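Local coordinates for putative PAS/PAC sensor protein (Nakamurella multipartita DSM 44233, PDB 6HMJ), which acts as a blue-light receptor of the light-oxygen-voltage type, carrying flavin mononucleotide as chromophore, and probably regulates translation through RNA binding, at residues Ala248-Asp253 with Pro266-Leu271; Phe286-Ser291 with Ile314-Gln319. One frame throughout, in Å; residues are numbered along the deposited sequence.

Contact 1. Residues Ala248-Asp253 with Pro266-Leu271; sequences AITVAD and PAFERL. With FMN (flavin mononucleotide), chain E.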
ATOM      1  N   ALA A 248      18.224  21.719 -20.409  1.00 47.37           N
ATOM      2  CA  ALA A 248      17.829  22.747 -21.360  1.00 47.29           C
ATOM      3  C   ALA A 248      18.711  23.978 -21.219  1.00 47.31           C
ATOM      4  O   ALA A 248      19.041  24.404 -20.109  1.00 47.87           O
ATOM      5  CB  ALA A 248      16.364  23.131 -21.155  1.00 47.70           C
ATOM      6  N   ILE A 249      19.093  24.547 -22.360  1.00 46.37           N
ATOM      7  CA  ILE A 249      19.870  25.778 -22.412  1.00 47.22           C
ATOM      8  C   ILE A 249      19.204  26.714 -23.412  1.00 46.13           C
ATOM      9  O   ILE A 249      18.871  26.302 -24.529  1.00 45.04           O
ATOM     10  CB  ILE A 249      21.335  25.510 -22.810  1.00 49.87           C
ATOM     11  CG1 ILE A 249      21.966  24.505 -21.840  1.00 50.49           C
ATOM     12  CG2 ILE A 249      22.131  26.820 -22.843  1.00 49.24           C
ATOM     13  CD1 ILE A 249      23.381  24.108 -22.194  1.00 50.62           C
ATOM     14  N   THR A 250      18.997  27.963 -23.005  1.00 46.40           N
ATOM     15  CA  THR A 250      18.410  28.974 -23.872  1.00 46.48           C
ATOM     16  C   THR A 250      19.159  30.286 -23.687  1.00 47.09           C
ATOM     17  O   THR A 250      19.700  30.567 -22.612  1.00 47.90           O
ATOM     18  CB  THR A 250      16.917  29.175 -23.581  1.00 44.39           C
ATOM     19  OG1 THR A 250      16.735  29.472 -22.191  1.00 44.47           O
ATOM     20  CG2 THR A 250      16.131  27.924 -23.939  1.00 41.81           C
ATOM     21  N   VAL A 251      19.189  31.084 -24.749  1.00 46.28           N
ATOM     22  CA  VAL A 251      19.807  32.405 -24.721  1.00 47.77           C
ATOM     23  C   VAL A 251      18.815  33.413 -25.281  1.00 48.29           C
ATOM     24  O   VAL A 251      18.187  33.166 -26.318  1.00 47.79           O
ATOM     25  CB  VAL A 251      21.125  32.448 -25.518  1.00 48.22           C
ATOM     26  CG1 VAL A 251      21.779  33.817 -25.384  1.00 48.65           C
ATOM     27  CG2 VAL A 251      22.071  31.347 -25.052  1.00 48.07           C
ATOM     28  N   ALA A 252      18.681  34.543 -24.599  1.00 49.47           N
ATOM     29  CA  ALA A 252      17.825  35.632 -25.038  1.00 49.93           C
ATOM     30  C   ALA A 252      18.674  36.881 -25.223  1.00 52.27           C
ATOM     31  O   ALA A 252      19.591  37.144 -24.437  1.00 52.59           O
ATOM     32  CB  ALA A 252      16.705  35.902 -24.033  1.00 48.46           C
ATOM     33  N   ASP A 253      18.363  37.643 -26.265  1.00 54.14           N
ATOM     34  CA  ASP A 253      19.060  38.889 -26.579  1.00 56.08           C
ATOM     35  C   ASP A 253      18.276  40.047 -25.973  1.00 58.36           C
ATOM     36  O   ASP A 253      17.247  40.463 -26.512  1.00 59.81           O
ATOM     37  CB  ASP A 253      19.218  39.046 -28.089  1.00 56.64           C
ATOM     38  CG  ASP A 253      20.002  40.282 -28.470  1.00 59.75           C
ATOM     39  OD1 ASP A 253      20.307  41.095 -27.574  1.00 61.30           O
ATOM     40  OD2 ASP A 253      20.317  40.439 -29.667  1.00 61.46           O
ATOM     41  N   PRO A 266      18.495  21.144 -28.056  1.00 51.72           N
ATOM     42  CA  PRO A 266      17.480  20.079 -28.146  1.00 55.13           C
ATOM     43  C   PRO A 266      16.903  19.662 -26.803  1.00 56.55           C
ATOM     44  O   PRO A 266      15.731  19.263 -26.746  1.00 57.44           O
ATOM     45  CB  PRO A 266      18.242  18.925 -28.814  1.00 56.65           C
ATOM     46  CG  PRO A 266      19.349  19.586 -29.562  1.00 56.28           C
ATOM     47  CD  PRO A 266      19.751  20.767 -28.726  1.00 52.86           C
ATOM     48  N   ALA A 267      17.683  19.724 -25.720  1.00 55.85           N
ATOM     49  CA  ALA A 267      17.136  19.396 -24.408  1.00 53.21           C
ATOM     50  C   ALA A 267      15.960  20.301 -24.074  1.00 51.93           C
ATOM     51  O   ALA A 267      14.987  19.868 -23.444  1.00 52.73           O
ATOM     52  CB  ALA A 267      18.221  19.511 -23.338  1.00 51.45           C
ATOM     53  N   PHE A 268      16.032  21.565 -24.492  1.00 50.63           N
ATOM     54  CA  PHE A 268      14.888  22.457 -24.353  1.00 49.83           C
ATOM     55  C   PHE A 268      13.730  21.986 -25.221  1.00 50.81           C
ATOM     56  O   PHE A 268      12.566  22.048 -24.805  1.00 51.42           O
ATOM     57  CB  PHE A 268      15.297  23.884 -24.716  1.00 48.22           C
ATOM     58  CG  PHE A 268      14.182  24.881 -24.616  1.00 47.84           C
ATOM     59  CD1 PHE A 268      13.394  25.169 -25.718  1.00 48.27           C
ATOM     60  CD2 PHE A 268      13.928  25.539 -23.425  1.00 48.27           C
ATOM     61  CE1 PHE A 268      12.370  26.089 -25.634  1.00 48.37           C
ATOM     62  CE2 PHE A 268      12.906  26.460 -23.333  1.00 48.44           C
ATOM     63  CZ  PHE A 268      12.125  26.735 -24.442  1.00 48.77           C
ATOM     64  N   GLU A 269      14.028  21.496 -26.428  1.00 50.24           N
ATOM     65  CA  GLU A 269      12.970  21.013 -27.307  1.00 52.01           C
ATOM     66  C   GLU A 269      12.255  19.813 -26.698  1.00 53.68           C
ATOM     67  O   GLU A 269      11.022  19.734 -26.734  1.00 54.99           O
ATOM     68  CB  GLU A 269      13.549  20.660 -28.677  1.00 54.63           C
ATOM     69  CG  GLU A 269      14.263  21.826 -29.366  1.00 54.83           C
ATOM     70  CD  GLU A 269      14.722  21.497 -30.777  1.00 56.96           C
ATOM     71  OE1 GLU A 269      14.248  20.490 -31.346  1.00 59.53           O
ATOM     72  OE2 GLU A 269      15.549  22.258 -31.324  1.00 57.27           O
ATOM     73  N   ARG A 270      13.010  18.872 -26.123  1.00 53.71           N
ATOM     74  CA  ARG A 270      12.383  17.736 -25.455  1.00 53.39           C
ATOM     75  C   ARG A 270      11.568  18.188 -24.250  1.00 48.77           C
ATOM     76  O   ARG A 270      10.457  17.698 -24.022  1.00 47.61           O
ATOM     77  CB  ARG A 270      13.435  16.707 -25.035  1.00 56.39           C
ATOM     78  CG  ARG A 270      14.014  15.901 -26.188  1.00 60.21           C
ATOM     79  CD  ARG A 270      15.027  14.867 -25.706  1.00 64.42           C
ATOM     80  NE  ARG A 270      16.377  15.134 -26.200  1.00 67.52           N
ATOM     81  CZ  ARG A 270      17.378  15.624 -25.468  1.00 67.82           C
ATOM     82  NH1 ARG A 270      17.207  15.914 -24.183  1.00 66.82           N
ATOM     83  NH2 ARG A 270      18.563  15.826 -26.029  1.00 69.06           N
ATOM     84  N   LEU A 271      12.110  19.119 -23.460  1.00 46.20           N
ATOM     85  CA  LEU A 271      11.437  19.536 -22.234  1.00 44.44           C
ATOM     86  C   LEU A 271      10.098  20.195 -22.534  1.00 45.46           C
ATOM     87  O   LEU A 271       9.093  19.903 -21.875  1.00 47.73           O
ATOM     88  CB  LEU A 271      12.335  20.501 -21.460  1.00 42.61           C
ATOM     89  CG  LEU A 271      11.740  21.218 -20.247  1.00 41.55           C
ATOM     90  CD1 LEU A 271      11.456  20.226 -19.136  1.00 43.87           C
ATOM     91  CD2 LEU A 271      12.671  22.325 -19.769  1.00 41.02           C
TER
HETATM   92  N1  FMN E 400       9.676  32.412 -18.192  1.00 54.27           N
HETATM   93  C2  FMN E 400       9.012  31.247 -18.029  1.00 55.54           C
HETATM   94  O2  FMN E 400       7.855  31.270 -17.557  1.00 55.91           O
HETATM   95  N3  FMN E 400       9.547  30.057 -18.354  1.00 56.68           N
HETATM   96  C4  FMN E 400      10.777  29.935 -18.861  1.00 55.55           C
HETATM   97  O4  FMN E 400      11.241  28.812 -19.151  1.00 54.19           O
HETATM   98  C4A FMN E 400      11.572  31.162 -19.074  1.00 55.94           C
HETATM   99  N5  FMN E 400      12.818  31.127 -19.583  1.00 56.31           N
HETATM  100  C5A FMN E 400      13.518  32.270 -19.764  1.00 56.24           C
HETATM  101  C6  FMN E 400      14.805  32.194 -20.288  1.00 54.91           C
HETATM  102  C7  FMN E 400      15.549  33.347 -20.490  1.00 53.70           C
HETATM  103  C7M FMN E 400      16.938  33.243 -21.061  1.00 53.77           C
HETATM  104  C8  FMN E 400      14.968  34.669 -20.134  1.00 53.99           C
HETATM  105  C8M FMN E 400      15.742  35.946 -20.330  1.00 54.53           C
HETATM  106  C9  FMN E 400      13.688  34.747 -19.606  1.00 54.25           C
HETATM  107  C9A FMN E 400      12.931  33.597 -19.404  1.00 55.01           C
HETATM  108  N10 FMN E 400      11.617  33.645 -18.869  1.00 55.41           N
HETATM  109  C10 FMN E 400      10.928  32.437 -18.695  1.00 55.54           C
HETATM  110  C1' FMN E 400      10.943  34.884 -18.468  1.00 54.57           C
HETATM  111  C2' FMN E 400      10.061  35.402 -19.586  1.00 53.95           C
HETATM  112  O2' FMN E 400      10.658  35.154 -20.861  1.00 54.58           O
HETATM  113  C3' FMN E 400       9.856  36.893 -19.401  1.00 54.01           C
HETATM  114  O3' FMN E 400      11.136  37.543 -19.419  1.00 55.02           O
HETATM  115  C4' FMN E 400       9.164  37.248 -18.094  1.00 53.69           C
HETATM  116  O4' FMN E 400       7.897  36.595 -18.012  1.00 51.35           O
HETATM  117  C5' FMN E 400       9.038  38.764 -18.072  1.00 55.89           C
HETATM  118  O5' FMN E 400       7.721  39.184 -17.746  1.00 56.32           O
HETATM  119  P   FMN E 400       6.747  39.687 -18.918  1.00 54.86           P
HETATM  120  O1P FMN E 400       5.480  40.007 -18.166  1.00 58.79           O
HETATM  121  O2P FMN E 400       7.467  40.883 -19.495  1.00 56.76           O
HETATM  122  O3P FMN E 400       6.672  38.536 -19.891  1.00 55.61           O

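Contact 2. Residues Phe286-Ser291 with Ile314-Gln319; sequences FLQAES and IRNFRQ. With FMN (flavin mononucleotide), chain E.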
ATOM      1  N   PHE A 286       5.924  32.349 -23.564  1.00 47.34           N
ATOM      2  CA  PHE A 286       4.916  31.445 -24.103  1.00 49.05           C
ATOM      3  C   PHE A 286       4.788  30.168 -23.280  1.00 49.22           C
ATOM      4  O   PHE A 286       3.766  29.483 -23.377  1.00 50.79           O
ATOM      5  CB  PHE A 286       5.215  31.085 -25.563  1.00 51.18           C
ATOM      6  CG  PHE A 286       6.587  30.503 -25.794  1.00 52.60           C
ATOM      7  CD1 PHE A 286       6.831  29.153 -25.580  1.00 53.39           C
ATOM      8  CD2 PHE A 286       7.621  31.298 -26.265  1.00 53.67           C
ATOM      9  CE1 PHE A 286       8.089  28.615 -25.807  1.00 54.12           C
ATOM     10  CE2 PHE A 286       8.882  30.768 -26.496  1.00 53.80           C
ATOM     11  CZ  PHE A 286       9.117  29.425 -26.269  1.00 53.83           C
ATOM     12  N   LEU A 287       5.804  29.824 -22.483  1.00 48.79           N
ATOM     13  CA  LEU A 287       5.712  28.651 -21.623  1.00 48.06           C
ATOM     14  C   LEU A 287       4.687  28.839 -20.512  1.00 48.54           C
ATOM     15  O   LEU A 287       4.244  27.849 -19.919  1.00 49.56           O
ATOM     16  CB  LEU A 287       7.080  28.330 -21.020  1.00 48.15           C
ATOM     17  CG  LEU A 287       8.155  27.909 -22.020  1.00 48.66           C
ATOM     18  CD1 LEU A 287       9.495  27.757 -21.333  1.00 49.10           C
ATOM     19  CD2 LEU A 287       7.760  26.615 -22.716  1.00 48.81           C
ATOM     20  N   GLN A 288       4.301  30.081 -20.224  1.00 48.14           N
ATOM     21  CA  GLN A 288       3.286  30.359 -19.220  1.00 47.88           C
ATOM     22  C   GLN A 288       1.872  30.199 -19.763  1.00 50.75           C
ATOM     23  O   GLN A 288       0.919  30.185 -18.973  1.00 51.84           O
ATOM     24  CB  GLN A 288       3.467  31.780 -18.680  1.00 48.30           C
ATOM     25  CG  GLN A 288       4.814  32.019 -18.018  1.00 49.24           C
ATOM     26  CD  GLN A 288       5.169  33.488 -17.943  1.00 52.44           C
ATOM     27  OE1 GLN A 288       4.296  34.353 -17.987  1.00 55.41           O
ATOM     28  NE2 GLN A 288       6.462  33.780 -17.846  1.00 52.33           N
ATOM     29  N   ALA A 289       1.719  30.076 -21.080  1.00 51.62           N
ATOM     30  CA  ALA A 289       0.417  29.885 -21.714  1.00 53.14           C
ATOM     31  C   ALA A 289      -0.581  30.933 -21.227  1.00 55.13           C
ATOM     32  O   ALA A 289      -1.709  30.625 -20.836  1.00 55.90           O
ATOM     33  CB  ALA A 289      -0.108  28.470 -21.468  1.00 51.74           C
ATOM     34  N   GLU A 290      -0.155  32.194 -21.273  1.00 57.23           N
ATOM     35  CA  GLU A 290      -0.993  33.321 -20.875  1.00 60.63           C
ATOM     36  C   GLU A 290      -1.561  33.130 -19.470  1.00 62.42           C
ATOM     37  O   GLU A 290      -2.585  33.728 -19.120  1.00 64.74           O
ATOM     38  CB  GLU A 290      -2.136  33.527 -21.876  1.00 62.53           C
ATOM     39  CG  GLU A 290      -1.700  33.611 -23.338  1.00 63.00           C
ATOM     40  CD  GLU A 290      -0.853  34.828 -23.641  1.00 65.11           C
ATOM     41  OE1 GLU A 290      -0.724  35.700 -22.758  1.00 67.07           O
ATOM     42  OE2 GLU A 290      -0.324  34.916 -24.770  1.00 65.20           O
ATOM     43  N   SER A 291      -0.905  32.305 -18.647  1.00 60.43           N
ATOM     44  CA  SER A 291      -1.329  32.049 -17.276  1.00 60.44           C
ATOM     45  C   SER A 291      -0.277  32.480 -16.258  1.00 60.91           C
ATOM     46  O   SER A 291      -0.184  31.905 -15.174  1.00 62.67           O
ATOM     47  CB  SER A 291      -1.660  30.569 -17.095  1.00 59.14           C
ATOM     48  OG  SER A 291      -2.584  30.126 -18.074  1.00 60.82           O
ATOM     49  N   ILE A 314       8.385  28.384 -11.411  1.00 51.59           N
ATOM     50  CA  ILE A 314       7.169  28.864 -12.052  1.00 53.49           C
ATOM     51  C   ILE A 314       6.462  27.691 -12.709  1.00 54.10           C
ATOM     52  O   ILE A 314       7.088  26.708 -13.114  1.00 52.44           O
ATOM     53  CB  ILE A 314       7.481  29.985 -13.075  1.00 54.96           C
ATOM     54  CG1 ILE A 314       6.190  30.660 -13.543  1.00 54.86           C
ATOM     55  CG2 ILE A 314       8.264  29.428 -14.260  1.00 55.40           C
ATOM     56  CD1 ILE A 314       6.422  31.933 -14.335  1.00 53.18           C
ATOM     57  N   ARG A 315       5.142  27.805 -12.814  1.00 58.05           N
ATOM     58  CA  ARG A 315       4.325  26.779 -13.447  1.00 59.38           C
ATOM     59  C   ARG A 315       4.323  27.008 -14.955  1.00 55.42           C
ATOM     60  O   ARG A 315       4.051  28.119 -15.419  1.00 54.96           O
ATOM     61  CB  ARG A 315       2.906  26.827 -12.877  1.00 63.73           C
ATOM     62  CG  ARG A 315       2.007  25.658 -13.259  1.00 68.10           C
ATOM     63  CD  ARG A 315       2.392  24.385 -12.514  1.00 70.51           C
ATOM     64  NE  ARG A 315       1.407  23.319 -12.690  1.00 72.42           N
ATOM     65  CZ  ARG A 315       1.618  22.043 -12.377  1.00 71.15           C
ATOM     66  NH1 ARG A 315       2.784  21.662 -11.872  1.00 68.35           N
ATOM     67  NH2 ARG A 315       0.662  21.144 -12.571  1.00 72.37           N
ATOM     68  N   ASN A 316       4.646  25.964 -15.717  1.00 52.03           N
ATOM     69  CA  ASN A 316       4.806  26.066 -17.161  1.00 52.08           C
ATOM     70  C   ASN A 316       4.017  24.966 -17.856  1.00 52.01           C
ATOM     71  O   ASN A 316       3.474  24.056 -17.221  1.00 52.45           O
ATOM     72  CB  ASN A 316       6.278  25.961 -17.584  1.00 51.98           C
ATOM     73  CG  ASN A 316       7.050  27.272 -17.455  1.00 51.96           C
ATOM     74  OD1 ASN A 316       8.252  27.283 -17.694  1.00 54.12           O
ATOM     75  ND2 ASN A 316       6.378  28.363 -17.091  1.00 50.69           N
ATOM     76  N   PHE A 317       3.987  25.050 -19.186  1.00 50.77           N
ATOM     77  CA  PHE A 317       3.185  24.153 -20.006  1.00 51.44           C
ATOM     78  C   PHE A 317       3.909  23.891 -21.316  1.00 51.68           C
ATOM     79  O   PHE A 317       4.387  24.828 -21.961  1.00 52.21           O
ATOM     80  CB  PHE A 317       1.800  24.757 -20.268  1.00 51.98           C
ATOM     81  CG  PHE A 317       1.130  25.275 -19.029  1.00 52.88           C
ATOM     82  CD1 PHE A 317       1.341  26.576 -18.604  1.00 52.46           C
ATOM     83  CD2 PHE A 317       0.309  24.454 -18.275  1.00 53.06           C
ATOM     84  CE1 PHE A 317       0.736  27.050 -17.458  1.00 52.99           C
ATOM     85  CE2 PHE A 317      -0.299  24.924 -17.130  1.00 53.68           C
ATOM     86  CZ  PHE A 317      -0.084  26.222 -16.719  1.00 53.51           C
ATOM     87  N   ARG A 318       3.981  22.620 -21.700  1.00 53.06           N
ATOM     88  CA  ARG A 318       4.584  22.241 -22.967  1.00 54.02           C
ATOM     89  C   ARG A 318       3.672  22.652 -24.122  1.00 53.93           C
ATOM     90  O   ARG A 318       2.551  23.130 -23.926  1.00 52.60           O
ATOM     91  CB  ARG A 318       4.848  20.736 -22.996  1.00 56.33           C
ATOM     92  CG  ARG A 318       5.621  20.225 -21.788  1.00 57.83           C
ATOM     93  CD  ARG A 318       5.896  18.729 -21.873  1.00 61.24           C
ATOM     94  NE  ARG A 318       4.670  17.939 -21.963  1.00 64.27           N
ATOM     95  CZ  ARG A 318       4.630  16.610 -21.938  1.00 65.79           C
ATOM     96  NH1 ARG A 318       5.747  15.907 -21.814  1.00 66.37           N
ATOM     97  NH2 ARG A 318       3.467  15.981 -22.033  1.00 67.25           N
ATOM     98  N   GLN A 319       4.164  22.461 -25.348  1.00 56.24           N
ATOM     99  CA  GLN A 319       3.364  22.811 -26.515  1.00 56.97           C
ATOM    100  C   GLN A 319       2.079  21.994 -26.588  1.00 57.07           C
ATOM    101  O   GLN A 319       1.125  22.421 -27.246  1.00 58.20           O
ATOM    102  CB  GLN A 319       4.175  22.625 -27.800  1.00 57.81           C
ATOM    103  CG  GLN A 319       3.420  23.026 -29.059  1.00 62.73           C
ATOM    104  CD  GLN A 319       4.332  23.398 -30.226  1.00 67.41           C
ATOM    105  OE1 GLN A 319       3.943  24.169 -31.106  1.00 70.82           O
ATOM    106  NE2 GLN A 319       5.540  22.841 -30.246  1.00 67.07           N
TER
HETATM  107  N1  FMN E 400       9.676  32.412 -18.192  1.00 54.27           N
HETATM  108  C2  FMN E 400       9.012  31.247 -18.029  1.00 55.54           C
HETATM  109  O2  FMN E 400       7.855  31.270 -17.557  1.00 55.91           O
HETATM  110  N3  FMN E 400       9.547  30.057 -18.354  1.00 56.68           N
HETATM  111  C4  FMN E 400      10.777  29.935 -18.861  1.00 55.55           C
HETATM  112  O4  FMN E 400      11.241  28.812 -19.151  1.00 54.19           O
HETATM  113  C4A FMN E 400      11.572  31.162 -19.074  1.00 55.94           C
HETATM  114  N5  FMN E 400      12.818  31.127 -19.583  1.00 56.31           N
HETATM  115  C5A FMN E 400      13.518  32.270 -19.764  1.00 56.24           C
HETATM  116  C6  FMN E 400      14.805  32.194 -20.288  1.00 54.91           C
HETATM  117  C7  FMN E 400      15.549  33.347 -20.490  1.00 53.70           C
HETATM  118  C7M FMN E 400      16.938  33.243 -21.061  1.00 53.77           C
HETATM  119  C8  FMN E 400      14.968  34.669 -20.134  1.00 53.99           C
HETATM  120  C8M FMN E 400      15.742  35.946 -20.330  1.00 54.53           C
HETATM  121  C9  FMN E 400      13.688  34.747 -19.606  1.00 54.25           C
HETATM  122  C9A FMN E 400      12.931  33.597 -19.404  1.00 55.01           C
HETATM  123  N10 FMN E 400      11.617  33.645 -18.869  1.00 55.41           N
HETATM  124  C10 FMN E 400      10.928  32.437 -18.695  1.00 55.54           C
HETATM  125  C1' FMN E 400      10.943  34.884 -18.468  1.00 54.57           C
HETATM  126  C2' FMN E 400      10.061  35.402 -19.586  1.00 53.95           C
HETATM  127  O2' FMN E 400      10.658  35.154 -20.861  1.00 54.58           O
HETATM  128  C3' FMN E 400       9.856  36.893 -19.401  1.00 54.01           C
HETATM  129  O3' FMN E 400      11.136  37.543 -19.419  1.00 55.02           O
HETATM  130  C4' FMN E 400       9.164  37.248 -18.094  1.00 53.69           C
HETATM  131  O4' FMN E 400       7.897  36.595 -18.012  1.00 51.35           O
HETATM  132  C5' FMN E 400       9.038  38.764 -18.072  1.00 55.89           C
HETATM  133  O5' FMN E 400       7.721  39.184 -17.746  1.00 56.32           O
HETATM  134  P   FMN E 400       6.747  39.687 -18.918  1.00 54.86           P
HETATM  135  O1P FMN E 400       5.480  40.007 -18.166  1.00 58.79           O
HETATM  136  O2P FMN E 400       7.467  40.883 -19.495  1.00 56.76           O
HETATM  137  O3P FMN E 400       6.672  38.536 -19.891  1.00 55.61           O
HETATM  138  O   HOH W   1       3.578  26.800 -23.874  1.00 56.37           O

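Contact 1. Residues Ala248-Asp253 with Pro266-Leu271
The methyl group of Thr-250 sits over one face of the Phe-268 ring, with CG2 3.7 Å from the ring centroid and 28° off its normal, a CH-pi contact displaced toward the rim. Ala-248 reaches the same ring from its edge and packs its CB 3.6 Å from CA of Phe-268. On the flanks of this alanine lie Ala-267, whose CB is 3.7 Å from the backbone N of Ala-248, and Leu-271, whose CD2 is 4.0 Å from the CB of Ala-248. Thr-250 also splits its two branches between different tasks. With chi1 at 55°, CG2 stands opposite the carbonyl carbon and meets the phenyl ring, while OG1 turns to Gln-347 NE2 and Gly-345 O and lies 3.8 Å from FMN C6. A valine in its place would probably leave the amide of Gln-347, an FMN-binding residue, without its hydroxyl mate and freer to turn. Farther along the strand, Ala-252 CB touches the flavin methyl C8M at 3.8 Å. Behind the apolar layer, Asn-265 OD1 accepts the backbone N-H groups of both Ile-249 and Phe-268, tying the entry to the strand to the first turn of the helix. Strand 250-253 runs between strands 340-346 and 261-264 of the PAS sheet, with helix 234-244 against Ile-249 and Ile-237 of the second subunit against Val-251.

Contact 2. Residues Phe286-Ser291 with Ile314-Gln319
Asn-316 packs against Leu-287 with the root of its side chain and holds the flavin with its amide. Its CB lies 3.6 Å from the carbonyl O of Leu-287, and its CG is 3.7 Å from Leu-287 CB. A chi1 of -82° places CG beside the backbone N and sends the amide toward the pyrimidine edge of FMN. There OD1 accepts FMN N3 at 3.1 Å along a nearly straight bond (167°) and also takes the N-H of Asn-326 ND2, which helps fix which way round the amide lies. ND2 donates to FMN O2 at 3.3 Å and to the O of Arg-315, the latter from above the carbonyl plane. The 3-10 segment 286-288 ends the Asn-Cys-Arg-Phe-Leu-Gln motif characteristic of light-oxygen-voltage domains, and its last residue, Gln-288, supplies the second grip on FMN O2. The extended Gln-288 side chain crosses that of Ile-314 at about a right angle, and its NE2 binds FMN O2 at 2.9 Å (158°) and the ribityl O4' at 3.2 Å. Between the backbones, Phe-317 N donates to Leu-287 O at 2.9 Å in the carbonyl plane. A water donating to both Phe-286 O and Phe-317 O makes a further bridge. Toward the surface, the chain turns back through the type I' turn 288-291, where Ala-289 CB meets Phe-317 CD1 at 3.7 Å.

In the fold
From the N-terminal side, contact 1 closes first, bringing helix 266-272 back onto strand 250-253 after the edge strand 261-264. Contact 2 opens only afterwards and closes a longer loop, which holds helix 294-305 and the first half of strand 310-317, so the two follow in series. Both reach the same antiparallel sheet, in which strands 323-334 and 340-346 separate 310-317 from 250-253. The contact centres are about 14 Å apart, yet they touch: Phe-268 CE2 packs 4.2 Å from Leu-287 CD1, and Leu-271 O lies near the side chain of Arg-318. Together they bracket the flavin, contact 1 at its dimethylbenzene end and contact 2 at its pyrimidine end.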